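Long-range contact in imelysin-like protein (Psychrobacter arcticus, PDB 3PF0), which is of unknown function but belongs to the imelysin-like family and has been regarded as a putative metalloendopeptidase: residues W230-M241 with I272-M283. Numbering follows the deposited sequence. Where two conformers were deposited one is given.
Sequences WFNSLLSLVETM and INAKLATLNKAM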
# COMPACT_ATOMS: atom_id res chain seq x y z
N TRP A 230 5.96 -9.50 11.16
CA TRP A 230 6.04 -8.06 10.93
C TRP A 230 7.17 -7.69 9.93
O TRP A 230 6.90 -7.00 8.95
CB TRP A 230 6.22 -7.31 12.27
CG TRP A 230 6.66 -5.87 12.16
CD1 TRP A 230 7.83 -5.34 12.63
CD2 TRP A 230 5.95 -4.79 11.54
NE1 TRP A 230 7.88 -3.99 12.37
CE2 TRP A 230 6.74 -3.62 11.70
CE3 TRP A 230 4.74 -4.69 10.84
CZ2 TRP A 230 6.35 -2.37 11.20
CZ3 TRP A 230 4.35 -3.45 10.34
CH2 TRP A 230 5.15 -2.31 10.53
N PHE A 231 8.41 -8.17 10.17
CA PHE A 231 9.53 -7.83 9.30
C PHE A 231 9.47 -8.56 7.96
O PHE A 231 9.98 -8.04 6.96
CB PHE A 231 10.87 -8.06 9.99
CG PHE A 231 11.18 -6.96 10.98
CD1 PHE A 231 11.65 -5.73 10.55
CD2 PHE A 231 10.94 -7.14 12.34
CE1 PHE A 231 11.90 -4.70 11.46
CE2 PHE A 231 11.18 -6.11 13.24
CZ PHE A 231 11.66 -4.90 12.80
N ASN A 232 8.83 -9.74 7.91
CA ASN A 232 8.66 -10.43 6.63
C ASN A 232 7.61 -9.70 5.80
O ASN A 232 7.70 -9.68 4.58
CB ASN A 232 8.31 -11.90 6.82
CG ASN A 232 9.55 -12.75 6.90
OD1 ASN A 232 10.15 -13.09 5.87
ND2 ASN A 232 10.01 -13.03 8.11
N SER A 233 6.66 -9.04 6.48
CA SER A 233 5.63 -8.22 5.85
C SER A 233 6.29 -7.00 5.22
O SER A 233 5.94 -6.63 4.09
CB SER A 233 4.58 -7.80 6.88
OG SER A 233 3.49 -7.14 6.26
N LEU A 234 7.25 -6.37 5.94
CA LEU A 234 7.99 -5.21 5.46
C LEU A 234 8.87 -5.60 4.29
O LEU A 234 8.95 -4.85 3.31
CB LEU A 234 8.82 -4.54 6.56
CG LEU A 234 8.05 -3.87 7.71
CD1 LEU A 234 9.02 -3.29 8.72
CD2 LEU A 234 7.10 -2.78 7.21
N LEU A 235 9.49 -6.80 4.36
CA LEU A 235 10.33 -7.34 3.29
C LEU A 235 9.47 -7.58 2.03
O LEU A 235 9.91 -7.25 0.93
CB LEU A 235 11.05 -8.62 3.74
CG LEU A 235 11.80 -9.47 2.68
CD1 LEU A 235 12.94 -8.70 2.00
CD2 LEU A 235 12.31 -10.75 3.30
N SER A 236 8.24 -8.13 2.23
CA SER A 236 7.28 -8.41 1.15
C SER A 236 6.86 -7.12 0.44
O SER A 236 6.64 -7.14 -0.76
CB SER A 236 6.05 -9.12 1.70
OG SER A 236 5.12 -9.44 0.68
N LEU A 237 6.76 -6.00 1.20
CA LEU A 237 6.37 -4.69 0.65
C LEU A 237 7.34 -4.25 -0.45
O LEU A 237 6.89 -3.87 -1.53
CB LEU A 237 6.30 -3.62 1.78
CG LEU A 237 5.93 -2.19 1.35
CD1 LEU A 237 4.47 -2.08 0.93
CD2 LEU A 237 6.20 -1.21 2.46
N VAL A 238 8.65 -4.30 -0.18
CA VAL A 238 9.69 -3.88 -1.12
C VAL A 238 9.93 -4.98 -2.20
O VAL A 238 10.24 -4.63 -3.34
CB VAL A 238 10.99 -3.42 -0.39
CG1 VAL A 238 11.47 -4.44 0.62
CG2 VAL A 238 12.11 -3.00 -1.35
N GLU A 239 9.76 -6.28 -1.85
CA GLU A 239 9.95 -7.36 -2.82
C GLU A 239 8.86 -7.32 -3.91
O GLU A 239 9.20 -7.34 -5.09
CB GLU A 239 10.01 -8.73 -2.14
CG GLU A 239 11.37 -9.39 -2.29
CD GLU A 239 11.72 -10.54 -1.36
OE1 GLU A 239 10.81 -11.07 -0.68
OE2 GLU A 239 12.91 -10.92 -1.32
N THR A 240 7.56 -7.21 -3.51
CA THR A 240 6.44 -7.14 -4.47
C THR A 240 6.49 -5.82 -5.25
O THR A 240 6.07 -5.79 -6.40
CB THR A 240 5.07 -7.35 -3.79
OG1 THR A 240 4.85 -6.31 -2.82
CG2 THR A 240 4.92 -8.73 -3.15
N MSE A 241 7.02 -4.76 -4.63
CA MSE A 241 7.18 -3.46 -5.27
C MSE A 241 8.23 -3.54 -6.40
O MSE A 241 7.93 -3.14 -7.52
CB MSE A 241 7.55 -2.40 -4.23
CG MSE A 241 8.07 -1.11 -4.81
SE MSE A 241 7.88 0.32 -3.50
CE MSE A 241 9.12 -0.28 -2.11
N ILE A 272 4.99 4.73 -5.37
CA ILE A 272 6.30 4.18 -4.95
C ILE A 272 6.87 5.01 -3.78
O ILE A 272 7.39 4.43 -2.83
CB ILE A 272 7.28 4.07 -6.16
CG1 ILE A 272 6.69 3.17 -7.29
CG2 ILE A 272 8.68 3.58 -5.73
CD1 ILE A 272 6.21 1.72 -6.91
N ASN A 273 6.73 6.35 -3.84
CA ASN A 273 7.17 7.29 -2.81
C ASN A 273 6.46 7.04 -1.47
O ASN A 273 7.12 6.99 -0.43
CB ASN A 273 6.93 8.72 -3.29
CG ASN A 273 7.59 9.79 -2.48
OD1 ASN A 273 8.82 9.86 -2.36
ND2 ASN A 273 6.78 10.70 -1.96
N ALA A 274 5.13 6.85 -1.50
CA ALA A 274 4.34 6.58 -0.29
C ALA A 274 4.81 5.28 0.38
O ALA A 274 4.98 5.26 1.60
CB ALA A 274 2.86 6.48 -0.64
N LYS A 275 5.10 4.24 -0.42
CA LYS A 275 5.59 2.95 0.09
C LYS A 275 7.00 3.11 0.67
O LYS A 275 7.25 2.60 1.76
CB LYS A 275 5.57 1.88 -1.01
CG LYS A 275 4.16 1.50 -1.44
CD LYS A 275 4.13 0.27 -2.32
CE LYS A 275 2.71 -0.21 -2.45
NZ LYS A 275 2.64 -1.68 -2.51
N LEU A 276 7.89 3.86 -0.02
CA LEU A 276 9.27 4.09 0.45
C LEU A 276 9.28 4.86 1.77
O LEU A 276 10.02 4.48 2.69
CB LEU A 276 10.12 4.84 -0.59
CG LEU A 276 10.82 4.01 -1.66
CD1 LEU A 276 11.51 4.93 -2.67
CD2 LEU A 276 11.84 3.03 -1.06
N ALA A 277 8.47 5.92 1.88
CA ALA A 277 8.37 6.76 3.08
C ALA A 277 7.85 5.97 4.30
O ALA A 277 8.29 6.22 5.42
CB ALA A 277 7.46 7.95 2.81
N THR A 278 6.95 4.99 4.07
CA THR A 278 6.38 4.14 5.12
C THR A 278 7.46 3.17 5.60
O THR A 278 7.64 3.00 6.81
CB THR A 278 5.11 3.46 4.60
OG1 THR A 278 4.18 4.50 4.29
CG2 THR A 278 4.49 2.51 5.60
N LEU A 279 8.20 2.57 4.66
CA LEU A 279 9.31 1.65 4.95
C LEU A 279 10.42 2.40 5.70
O LEU A 279 10.95 1.87 6.68
CB LEU A 279 9.85 1.02 3.66
CG LEU A 279 10.78 -0.19 3.83
CD1 LEU A 279 10.02 -1.43 4.31
CD2 LEU A 279 11.48 -0.51 2.52
N ASN A 280 10.73 3.65 5.28
CA ASN A 280 11.73 4.51 5.93
C ASN A 280 11.31 4.84 7.37
O ASN A 280 12.16 4.86 8.27
CB ASN A 280 11.95 5.80 5.15
CG ASN A 280 13.08 6.62 5.70
OD1 ASN A 280 14.25 6.23 5.63
ND2 ASN A 280 12.76 7.77 6.30
N LYS A 281 10.01 5.10 7.60
CA LYS A 281 9.45 5.40 8.92
C LYS A 281 9.64 4.20 9.87
O LYS A 281 9.94 4.39 11.04
CB LYS A 281 7.95 5.75 8.80
CG LYS A 281 7.45 6.72 9.86
CD LYS A 281 6.04 6.39 10.32
CE LYS A 281 5.66 7.16 11.56
NZ LYS A 281 4.47 6.57 12.23
N ALA A 282 9.49 2.97 9.33
CA ALA A 282 9.66 1.73 10.08
C ALA A 282 11.14 1.43 10.36
O ALA A 282 11.47 1.03 11.47
CB ALA A 282 9.03 0.57 9.31
N MSE A 283 12.03 1.63 9.35
CA MSE A 283 13.47 1.36 9.44
C MSE A 283 14.25 2.38 10.27
O MSE A 283 15.26 2.00 10.87
CB MSE A 283 14.12 1.27 8.05
CG MSE A 283 13.65 0.08 7.20
SE MSE A 283 13.55 -1.60 8.18
CE MSE A 283 12.52 -2.63 6.91
O HOH W 1 4.32 -3.69 -2.45
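Within 230-241 and 272-283, which lie on helices 225-250 and 268-283, the closest CA pair is Leu234 and Leu279, 7.0 Å apart. The segments are antiparallel, at 153° between their N-to-C directions, and their axes approach to 10.8 Å; the register continues through Leu237 opposite Lys275 to Met241 opposite Ile272. Leu279 fills the middle of the seam by splitting its methyls: CD1 lies 3.7 Å from the carbonyl oxygen of Leu234 and also meets that residue's CB, whereas CD2 rests on CB of Val238. Toward the start of 230-241, CD1 of Leu234 reaches CB of Ala282 at 3.9 Å and meets CE of Met283 tip to tip; the same CD1 also sits 3.6 Å above the plane of the Trp230 ring, nearer its rim than its centre. At the opposite end sits Met241, a selenomethionine. With its CG trans to the backbone N (chi1 166°), the side chain of Met241 leans across to the partner helix, and its SE lies 3.7 Å from CB of Lys275, the two chains lying alongside one another and pointing opposite ways. The Ile272 side chain runs at a slant to Met241, with CD1 against CG of Met241. The lysine's aliphatic part passes CD1 of Leu237, and its NZ gives a 2.6 Å hydrogen bond to a water that donates to Leu237 O and Thr240 OG1. Helix 298-316 packs on Ile272 and Leu276, and helix 327-351 touches Val238 and Met283. No direct hydrogen bond joins the segments: apolar packing holds them, bordered by one water-mediated link where Lys275 NZ also forms a salt bridge with Glu113.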